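Local coordinates for hypothetical protein Atu2648 (Agrobacterium tumefaciens str. C58, PDB 1ZCE), which is of unknown function but adopts the EVE fold, akin to the ASCH and PUA domains, and so may bind RNA or modified nucleic acid, at residues N34-N40 against R119-P124; M44-G50 against I64-L70. All blocks are in the same frame, centred on the assembly; numbering follows the deposited sequence.

Contact 1 of 2, residues N34-N40 against R119-P124; sequences NYQARNN and RLSVQP
Ala37 and Asn40 on the first turns of helix 35-42 pack against Leu120 and Val122, where a loop runs into the edge strand 122-125; it is a helix-on-strand contact with no direct hydrogen bond across it. The axes of helix segment 35-40 and strand segment 122-124 approach to 7.3 Å at 63°. At the middle, Ala37 CB lies 3.9 Å from Val122 CB and as far from Leu120 CD1. Leu120 swings its CG away from the backbone N (chi1 -167°), which brings CD1 up to the helix start, 3.5 Å from Gln36 CG, while CD2 reaches toward Asn40. Asn34 is the N-cap: its OD1 accepts from Ala37 N at 2.9 Å, and its ND2 shares a water with Arg119 NH1, the arginine link being weak. Further along, Asn40 OD1 sits 2.9 Å from Val122 O, two acceptors, so no hydrogen bond joins them as modelled; Asn40 ND2 makes a weak bond to Gln36 OE1. Around the contact, Ser121 and Gln123 pair through their backbones with Lys8 and Leu6 of strand 4-9, Leu120 also touches Ser113 of helix 113-116, and Asn40 and Pro124 both rest on Trp5.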
ATOM      1  N   ASN A  34       8.296   7.891   9.623  1.00  6.46           N
ATOM      2  CA  ASN A  34       7.437   9.041   9.377  1.00  6.31           C
ATOM      3  C   ASN A  34       6.232   8.836  10.289  1.00  5.19           C
ATOM      4  O   ASN A  34       5.585   7.788  10.241  1.00  5.04           O
ATOM      5  CB  ASN A  34       7.020   9.057   7.902  1.00  7.35           C
ATOM      6  CG  ASN A  34       6.072  10.192   7.566  1.00  8.93           C
ATOM      7  OD1 ASN A  34       4.893  10.159   7.918  1.00  8.86           O
ATOM      8  ND2 ASN A  34       6.584  11.208   6.884  1.00 10.90           N
ATOM      9  N   TYR A  35       5.934   9.825  11.126  1.00  5.89           N
ATOM     10  CA  TYR A  35       4.825   9.699  12.064  1.00  6.41           C
ATOM     11  C   TYR A  35       3.472   9.469  11.411  1.00  6.75           C
ATOM     12  O   TYR A  35       2.708   8.610  11.847  1.00  6.12           O
ATOM     13  CB  TYR A  35       4.764  10.926  12.975  1.00  7.66           C
ATOM     14  CG  TYR A  35       5.996  11.089  13.834  1.00  9.24           C
ATOM     15  CD1 TYR A  35       6.836  12.191  13.684  1.00  9.62           C
ATOM     16  CD2 TYR A  35       6.333  10.131  14.785  1.00  9.56           C
ATOM     17  CE1 TYR A  35       7.984  12.333  14.458  1.00 10.57           C
ATOM     18  CE2 TYR A  35       7.479  10.262  15.562  1.00 10.80           C
ATOM     19  CZ  TYR A  35       8.300  11.365  15.395  1.00 10.04           C
ATOM     20  OH  TYR A  35       9.438  11.496  16.159  1.00 12.36           O
ATOM     21  N   GLN A  36       3.168  10.226  10.364  1.00  5.89           N
ATOM     22  CA  GLN A  36       1.887  10.072   9.691  1.00  6.94           C
ATOM     23  C   GLN A  36       1.735   8.693   9.057  1.00  5.96           C
ATOM     24  O   GLN A  36       0.666   8.087   9.127  1.00  5.88           O
ATOM     25  CB  GLN A  36       1.709  11.160   8.632  1.00  9.07           C
ATOM     26  CG  GLN A  36       0.455  10.989   7.798  1.00 14.18           C
ATOM     27  CD  GLN A  36      -0.796  10.856   8.643  1.00 19.14           C
ATOM     28  OE1 GLN A  36      -1.786  10.266   8.212  1.00 23.84           O
ATOM     29  NE2 GLN A  36      -0.764  11.414   9.847  1.00 21.97           N
ATOM     30  N   ALA A  37       2.799   8.207   8.425  1.00  5.14           N
ATOM     31  CA  ALA A  37       2.767   6.887   7.796  1.00  4.72           C
ATOM     32  C   ALA A  37       2.573   5.820   8.877  1.00  4.32           C
ATOM     33  O   ALA A  37       1.798   4.874   8.702  1.00  4.36           O
ATOM     34  CB  ALA A  37       4.058   6.638   7.031  1.00  4.81           C
ATOM     35  N   ARG A  38       3.286   5.981   9.987  1.00  3.80           N
ATOM     36  CA  ARG A  38       3.180   5.065  11.113  1.00  4.65           C
ATOM     37  C   ARG A  38       1.748   5.076  11.639  1.00  4.28           C
ATOM     38  O   ARG A  38       1.163   4.029  11.907  1.00  4.36           O
ATOM     39  CB  ARG A  38       4.124   5.498  12.235  1.00  4.88           C
ATOM     40  CG  ARG A  38       4.015   4.657  13.497  1.00  6.01           C
ATOM     41  CD  ARG A  38       4.565   5.405  14.705  1.00  5.95           C
ATOM     42  NE  ARG A  38       3.737   6.559  15.043  1.00  6.98           N
ATOM     43  CZ  ARG A  38       4.002   7.409  16.028  1.00  7.79           C
ATOM     44  NH1 ARG A  38       5.082   7.242  16.780  1.00  9.91           N
ATOM     45  NH2 ARG A  38       3.181   8.421  16.263  1.00  8.45           N
ATOM     46  N   ASN A  39       1.188   6.272  11.790  1.00  3.74           N
ATOM     47  CA  ASN A  39      -0.167   6.406  12.297  1.00  5.48           C
ATOM     48  C   ASN A  39      -1.180   5.808  11.336  1.00  4.77           C
ATOM     49  O   ASN A  39      -2.212   5.297  11.765  1.00  4.96           O
ATOM     50  CB  ASN A  39      -0.486   7.874  12.592  1.00  6.40           C
ATOM     51  CG  ASN A  39       0.346   8.432  13.743  1.00  7.20           C
ATOM     52  OD1 ASN A  39       0.967   7.681  14.502  1.00  7.43           O
ATOM     53  ND2 ASN A  39       0.351   9.754  13.883  1.00  7.97           N
ATOM     54  N   ASN A  40      -0.895   5.869  10.038  1.00  3.71           N
ATOM     55  CA  ASN A  40      -1.800   5.273   9.065  1.00  4.03           C
ATOM     56  C   ASN A  40      -1.794   3.760   9.292  1.00  3.94           C
ATOM     57  O   ASN A  40      -2.839   3.111   9.244  1.00  5.21           O
ATOM     58  CB  ASN A  40      -1.363   5.623   7.637  1.00  4.77           C
ATOM     59  CG  ASN A  40      -1.744   7.050   7.239  1.00  5.36           C
ATOM     60  OD1 ASN A  40      -1.200   7.620   6.291  1.00  6.52           O
ATOM     61  ND2 ASN A  40      -2.693   7.626   7.964  1.00  5.64           N
ATOM     62  N   ARG A 119       5.932  13.049   0.516  1.00 21.79           N
ATOM     63  CA  ARG A 119       6.781  12.331   1.464  1.00 19.36           C
ATOM     64  C   ARG A 119       6.110  11.239   2.292  1.00 16.78           C
ATOM     65  O   ARG A 119       6.711  10.714   3.229  1.00 17.85           O
ATOM     66  CB  ARG A 119       7.430  13.333   2.418  1.00 20.07           C
ATOM     67  CG  ARG A 119       8.410  14.281   1.755  1.00 21.82           C
ATOM     68  CD  ARG A 119       8.897  15.345   2.726  1.00 22.43           C
ATOM     69  NE  ARG A 119       9.117  14.804   4.066  1.00 23.85           N
ATOM     70  CZ  ARG A 119       8.260  14.937   5.073  1.00 24.99           C
ATOM     71  NH1 ARG A 119       8.536  14.410   6.260  1.00 26.12           N
ATOM     72  NH2 ARG A 119       7.131  15.611   4.898  1.00 25.54           N
ATOM     73  N   LEU A 120       4.877  10.893   1.954  1.00 13.05           N
ATOM     74  CA  LEU A 120       4.158   9.869   2.700  1.00  9.54           C
ATOM     75  C   LEU A 120       4.315   8.503   2.031  1.00  8.18           C
ATOM     76  O   LEU A 120       3.846   8.304   0.910  1.00  8.20           O
ATOM     77  CB  LEU A 120       2.687  10.252   2.784  1.00 10.91           C
ATOM     78  CG  LEU A 120       1.883   9.430   3.784  1.00 10.46           C
ATOM     79  CD1 LEU A 120       2.422   9.663   5.192  1.00 11.10           C
ATOM     80  CD2 LEU A 120       0.421   9.830   3.704  1.00 12.81           C
ATOM     81  N   SER A 121       4.955   7.561   2.724  1.00  6.55           N
ATOM     82  CA  SER A 121       5.198   6.225   2.168  1.00  6.71           C
ATOM     83  C   SER A 121       4.047   5.243   2.364  1.00  5.13           C
ATOM     84  O   SER A 121       3.977   4.223   1.676  1.00  5.63           O
ATOM     85  CB  SER A 121       6.481   5.628   2.758  1.00  9.51           C
ATOM     86  OG  SER A 121       6.304   5.276   4.118  1.00 12.11           O
ATOM     87  N   VAL A 122       3.167   5.536   3.317  1.00  3.95           N
ATOM     88  CA  VAL A 122       1.996   4.701   3.594  1.00  4.36           C
ATOM     89  C   VAL A 122       0.858   5.709   3.630  1.00  4.03           C
ATOM     90  O   VAL A 122       0.831   6.611   4.478  1.00  5.04           O
ATOM     91  CB  VAL A 122       2.131   3.972   4.936  1.00  3.15           C
ATOM     92  CG1 VAL A 122       0.921   3.076   5.155  1.00  4.97           C
ATOM     93  CG2 VAL A 122       3.406   3.152   4.951  1.00  5.14           C
ATOM     94  N   GLN A 123      -0.085   5.545   2.708  1.00  4.15           N
ATOM     95  CA  GLN A 123      -1.159   6.512   2.543  1.00  4.43           C
ATOM     96  C   GLN A 123      -2.583   5.992   2.528  1.00  4.92           C
ATOM     97  O   GLN A 123      -2.834   4.811   2.293  1.00  4.67           O
ATOM     98  CB  GLN A 123      -0.954   7.250   1.210  1.00  7.33           C
ATOM     99  CG  GLN A 123       0.476   7.669   0.908  1.00  7.48           C
ATOM    100  CD  GLN A 123       0.671   8.138  -0.527  1.00  6.41           C
ATOM    101  OE1 GLN A 123       1.676   8.770  -0.845  1.00  8.78           O
ATOM    102  NE2 GLN A 123      -0.283   7.819  -1.401  1.00  4.95           N
ATOM    103  N   PRO A 124      -3.545   6.885   2.794  1.00  5.78           N
ATOM    104  CA  PRO A 124      -4.941   6.459   2.766  1.00  5.18           C
ATOM    105  C   PRO A 124      -5.362   6.530   1.292  1.00  5.02           C
ATOM    106  O   PRO A 124      -4.743   7.231   0.482  1.00  5.73           O
ATOM    107  CB  PRO A 124      -5.647   7.512   3.615  1.00  6.25           C
ATOM    108  CG  PRO A 124      -4.846   8.736   3.351  1.00  8.47           C
ATOM    109  CD  PRO A 124      -3.412   8.236   3.369  1.00  5.65           C
TER
HETATM  110  O   HOH W   1       9.552  11.818   6.594  1.00 25.35           O

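Contact 2 of 2, residues M44-G50 against I64-L70; sequences MKIGDKG and IVEVCAL
Val67 points at the chain from Met44 to Asp48, and the apolar part of the contact gathers round it. Val67 CG2 meets SE of Met44, a selenomethionine, at 3.8 Å, the two side chains crossing at about a right angle, while Val67 CB rests 3.4 Å from Lys45 O. Next to it Ile46 and Leu70 also cross nearly perpendicularly: Ile46 CD1 lies 4.0 Å from Leu70 CG and reaches over the backbone between Cys68 and Ala69, and Leu70 CD2 packs 3.4 Å from Met44 O.

Lys49 and Glu66 instead lie side by side and point the same way. The lysine bends at chi2 (-62°) and again at its end, so that CD and CE run along Glu66 and Lys49 NZ turns back to Gly47 O, 2.7 Å away in the carbonyl plane. The direct salt bridge from Lys49 NZ to Glu66 OE2 is long, at 3.7 Å, but a water accepts from the amine and donates to that same oxygen. The other carboxylate oxygen of Glu66 is held in a salt bridge with Arg89.

The backbones fix this register. Gly50 and Val65 form an antiparallel hydrogen-bonded pair, Lys49 and Glu66 the non-hydrogen-bonded pair beside it, and Val67 N donates to Asp48 O. Gly47 N then gives a nearly straight bond to Val67 O, 3.0 Å at 172°. Asp48 OD2 takes Lys45 N from above the carboxylate plane, bracing the type II turn from Lys45 to Asp48. This is the end of the beta hairpin of strands 49-54 and 60-73 away from its connecting loop, where the turn leads into strand 49-54; just beyond, Cys68 and Ala69 form a classic beta bulge opposite Asp87 of the neighbouring strand 84-99.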
HETATM    1  N   MSE A  44      -4.914   0.686  10.593  1.00  5.39           N
HETATM    2  CA  MSE A  44      -5.271  -0.476   9.785  1.00  4.85           C
HETATM    3  C   MSE A  44      -5.803  -1.654  10.580  1.00  5.59           C
HETATM    4  O   MSE A  44      -5.401  -1.888  11.721  1.00  6.12           O
HETATM    5  CB  MSE A  44      -4.065  -0.933   8.967  1.00  6.18           C
HETATM    6  CG  MSE A  44      -3.620   0.090   7.943  1.00  5.24           C
HETATM    7 SE   MSE A  44      -1.973  -0.415   7.094  1.00 11.63          SE
HETATM    8  CE  MSE A  44      -1.684   1.218   6.111  1.00  6.45           C
ATOM      9  N   LYS A  45      -6.713  -2.393   9.957  1.00  5.24           N
ATOM     10  CA  LYS A  45      -7.297  -3.577  10.562  1.00  6.18           C
ATOM     11  C   LYS A  45      -6.903  -4.792   9.728  1.00  6.26           C
ATOM     12  O   LYS A  45      -6.537  -4.665   8.558  1.00  6.22           O
ATOM     13  CB  LYS A  45      -8.822  -3.452  10.600  1.00  9.30           C
ATOM     14  CG  LYS A  45      -9.323  -2.285  11.433  1.00 11.63           C
ATOM     15  CD  LYS A  45     -10.842  -2.253  11.511  1.00 14.15           C
ATOM     16  CE  LYS A  45     -11.336  -0.999  12.216  1.00 15.08           C
ATOM     17  NZ  LYS A  45     -11.071   0.226  11.420  1.00 15.23           N
ATOM     18  N   ILE A  46      -6.970  -5.970  10.338  1.00  6.73           N
ATOM     19  CA  ILE A  46      -6.654  -7.199   9.629  1.00  6.83           C
ATOM     20  C   ILE A  46      -7.595  -7.290   8.435  1.00  6.87           C
ATOM     21  O   ILE A  46      -8.799  -7.062   8.569  1.00  6.87           O
ATOM     22  CB  ILE A  46      -6.871  -8.433  10.534  1.00  7.49           C
ATOM     23  CG1 ILE A  46      -5.856  -8.422  11.679  1.00  9.46           C
ATOM     24  CG2 ILE A  46      -6.746  -9.718   9.724  1.00  9.58           C
ATOM     25  CD1 ILE A  46      -4.412  -8.430  11.217  1.00  9.84           C
ATOM     26  N   GLY A  47      -7.049  -7.593   7.264  1.00  6.53           N
ATOM     27  CA  GLY A  47      -7.889  -7.703   6.087  1.00  7.26           C
ATOM     28  C   GLY A  47      -8.003  -6.441   5.249  1.00  5.87           C
ATOM     29  O   GLY A  47      -8.483  -6.496   4.118  1.00  6.66           O
ATOM     30  N   ASP A  48      -7.587  -5.297   5.789  1.00  6.20           N
ATOM     31  CA  ASP A  48      -7.650  -4.051   5.022  1.00  5.94           C
ATOM     32  C   ASP A  48      -6.825  -4.232   3.758  1.00  5.73           C
ATOM     33  O   ASP A  48      -5.699  -4.729   3.811  1.00  5.46           O
ATOM     34  CB  ASP A  48      -7.083  -2.874   5.818  1.00  5.43           C
ATOM     35  CG  ASP A  48      -8.098  -2.251   6.763  1.00  6.05           C
ATOM     36  OD1 ASP A  48      -9.238  -2.748   6.867  1.00  7.02           O
ATOM     37  OD2 ASP A  48      -7.753  -1.244   7.412  1.00  5.84           O
ATOM     38  N   LYS A  49      -7.390  -3.816   2.630  1.00  4.63           N
ATOM     39  CA  LYS A  49      -6.733  -3.941   1.341  1.00  5.38           C
ATOM     40  C   LYS A  49      -6.028  -2.654   0.948  1.00  4.62           C
ATOM     41  O   LYS A  49      -6.407  -1.561   1.375  1.00  4.48           O
ATOM     42  CB  LYS A  49      -7.762  -4.317   0.277  1.00  5.72           C
ATOM     43  CG  LYS A  49      -8.548  -5.580   0.597  1.00  6.37           C
ATOM     44  CD  LYS A  49      -7.641  -6.797   0.694  1.00  7.65           C
ATOM     45  CE  LYS A  49      -8.430  -8.097   0.853  1.00  6.03           C
ATOM     46  NZ  LYS A  49      -9.268  -8.136   2.080  1.00  8.32           N
ATOM     47  N   GLY A  50      -4.988  -2.792   0.137  1.00  5.62           N
ATOM     48  CA  GLY A  50      -4.247  -1.629  -0.299  1.00  5.70           C
ATOM     49  C   GLY A  50      -3.436  -1.891  -1.549  1.00  4.25           C
ATOM     50  O   GLY A  50      -3.321  -3.031  -2.021  1.00  7.31           O
ATOM     51  N   ILE A  64      -2.202  -5.747  -5.286  1.00  5.05           N
ATOM     52  CA  ILE A  64      -3.042  -5.480  -4.133  1.00  5.81           C
ATOM     53  C   ILE A  64      -2.561  -6.361  -2.986  1.00  4.02           C
ATOM     54  O   ILE A  64      -2.238  -7.539  -3.179  1.00  5.15           O
ATOM     55  CB  ILE A  64      -4.518  -5.791  -4.437  1.00  8.07           C
ATOM     56  CG1 ILE A  64      -5.030  -4.815  -5.502  1.00 11.55           C
ATOM     57  CG2 ILE A  64      -5.352  -5.695  -3.162  1.00  7.95           C
ATOM     58  CD1 ILE A  64      -6.492  -5.007  -5.886  1.00 11.91           C
ATOM     59  N   VAL A  65      -2.497  -5.770  -1.799  1.00  4.46           N
ATOM     60  CA  VAL A  65      -2.071  -6.478  -0.604  1.00  4.88           C
ATOM     61  C   VAL A  65      -3.134  -6.349   0.472  1.00  5.16           C
ATOM     62  O   VAL A  65      -4.116  -5.625   0.319  1.00  5.55           O
ATOM     63  CB  VAL A  65      -0.758  -5.897  -0.029  1.00  5.05           C
ATOM     64  CG1 VAL A  65       0.386  -6.132  -1.001  1.00  6.43           C
ATOM     65  CG2 VAL A  65      -0.925  -4.412   0.258  1.00  7.80           C
ATOM     66  N   GLU A  66      -2.928  -7.076   1.562  1.00  4.91           N
ATOM     67  CA  GLU A  66      -3.828  -7.021   2.700  1.00  5.65           C
ATOM     68  C   GLU A  66      -2.998  -7.066   3.973  1.00  5.01           C
ATOM     69  O   GLU A  66      -1.895  -7.616   3.999  1.00  5.27           O
ATOM     70  CB  GLU A  66      -4.811  -8.194   2.683  1.00  7.56           C
ATOM     71  CG  GLU A  66      -4.174  -9.558   2.900  1.00  8.71           C
ATOM     72  CD  GLU A  66      -5.178 -10.693   2.788  1.00 11.44           C
ATOM     73  OE1 GLU A  66      -4.766 -11.866   2.904  1.00 12.17           O
ATOM     74  OE2 GLU A  66      -6.376 -10.412   2.581  1.00 15.45           O
ATOM     75  N   VAL A  67      -3.535  -6.469   5.026  1.00  5.27           N
ATOM     76  CA  VAL A  67      -2.861  -6.447   6.310  1.00  5.11           C
ATOM     77  C   VAL A  67      -3.036  -7.814   6.970  1.00  5.03           C
ATOM     78  O   VAL A  67      -4.159  -8.311   7.070  1.00  5.43           O
ATOM     79  CB  VAL A  67      -3.465  -5.349   7.213  1.00  6.38           C
ATOM     80  CG1 VAL A  67      -2.881  -5.436   8.605  1.00  7.63           C
ATOM     81  CG2 VAL A  67      -3.201  -3.969   6.609  1.00  6.62           C
ATOM     82  N   CYS A  68      -1.938  -8.430   7.399  1.00  6.05           N
ATOM     83  CA  CYS A  68      -2.036  -9.733   8.049  1.00  5.75           C
ATOM     84  C   CYS A  68      -1.537  -9.726   9.495  1.00  6.53           C
ATOM     85  O   CYS A  68      -1.518 -10.762  10.165  1.00  7.80           O
ATOM     86  CB  CYS A  68      -1.309 -10.807   7.235  1.00  7.34           C
ATOM     87  SG  CYS A  68       0.394 -10.455   6.777  1.00  7.60           S
ATOM     88  N   ALA A  69      -1.131  -8.552   9.970  1.00  6.45           N
ATOM     89  CA  ALA A  69      -0.688  -8.376  11.350  1.00  6.39           C
ATOM     90  C   ALA A  69      -0.879  -6.914  11.722  1.00  5.54           C
ATOM     91  O   ALA A  69      -0.471  -6.016  10.982  1.00  6.53           O
ATOM     92  CB  ALA A  69       0.776  -8.782  11.518  1.00  7.91           C
ATOM     93  N   LEU A  70      -1.522  -6.682  12.861  1.00  5.87           N
ATOM     94  CA  LEU A  70      -1.771  -5.332  13.348  1.00  5.70           C
ATOM     95  C   LEU A  70      -0.469  -4.676  13.792  1.00  5.70           C
ATOM     96  O   LEU A  70       0.528  -5.355  14.021  1.00  5.86           O
ATOM     97  CB  LEU A  70      -2.753  -5.371  14.522  1.00  6.08           C
ATOM     98  CG  LEU A  70      -4.175  -5.847  14.214  1.00  5.77           C
ATOM     99  CD1 LEU A  70      -4.967  -5.960  15.510  1.00  8.18           C
ATOM    100  CD2 LEU A  70      -4.848  -4.876  13.255  1.00  8.54           C
TER
HETATM  101  O   HOH W   2      -8.902 -10.879   2.863  1.00 18.03           O

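The two contacts have centres about 15 Å apart and meet directly: Val122 CG1 from contact 1 packs 3.3 Å from the methyl CE of selenomethionine Met44 from contact 2. Helix 35-42 runs on through the turn at 45-48 into strand 49-54, so one continuous stretch supplies the first half of both. The second halves are strands of the same mixed sheet, 122-125 at its edge and 60-73 further in, with 4-9 and 49-54 between them. Strand 4-9 is common ground: the tryptophan that borders contact 1 also touches Met44 and donates from its NE1 to Asp48 OD2. No ligand or active site is defined here; both contacts belong to the EVE domain framework.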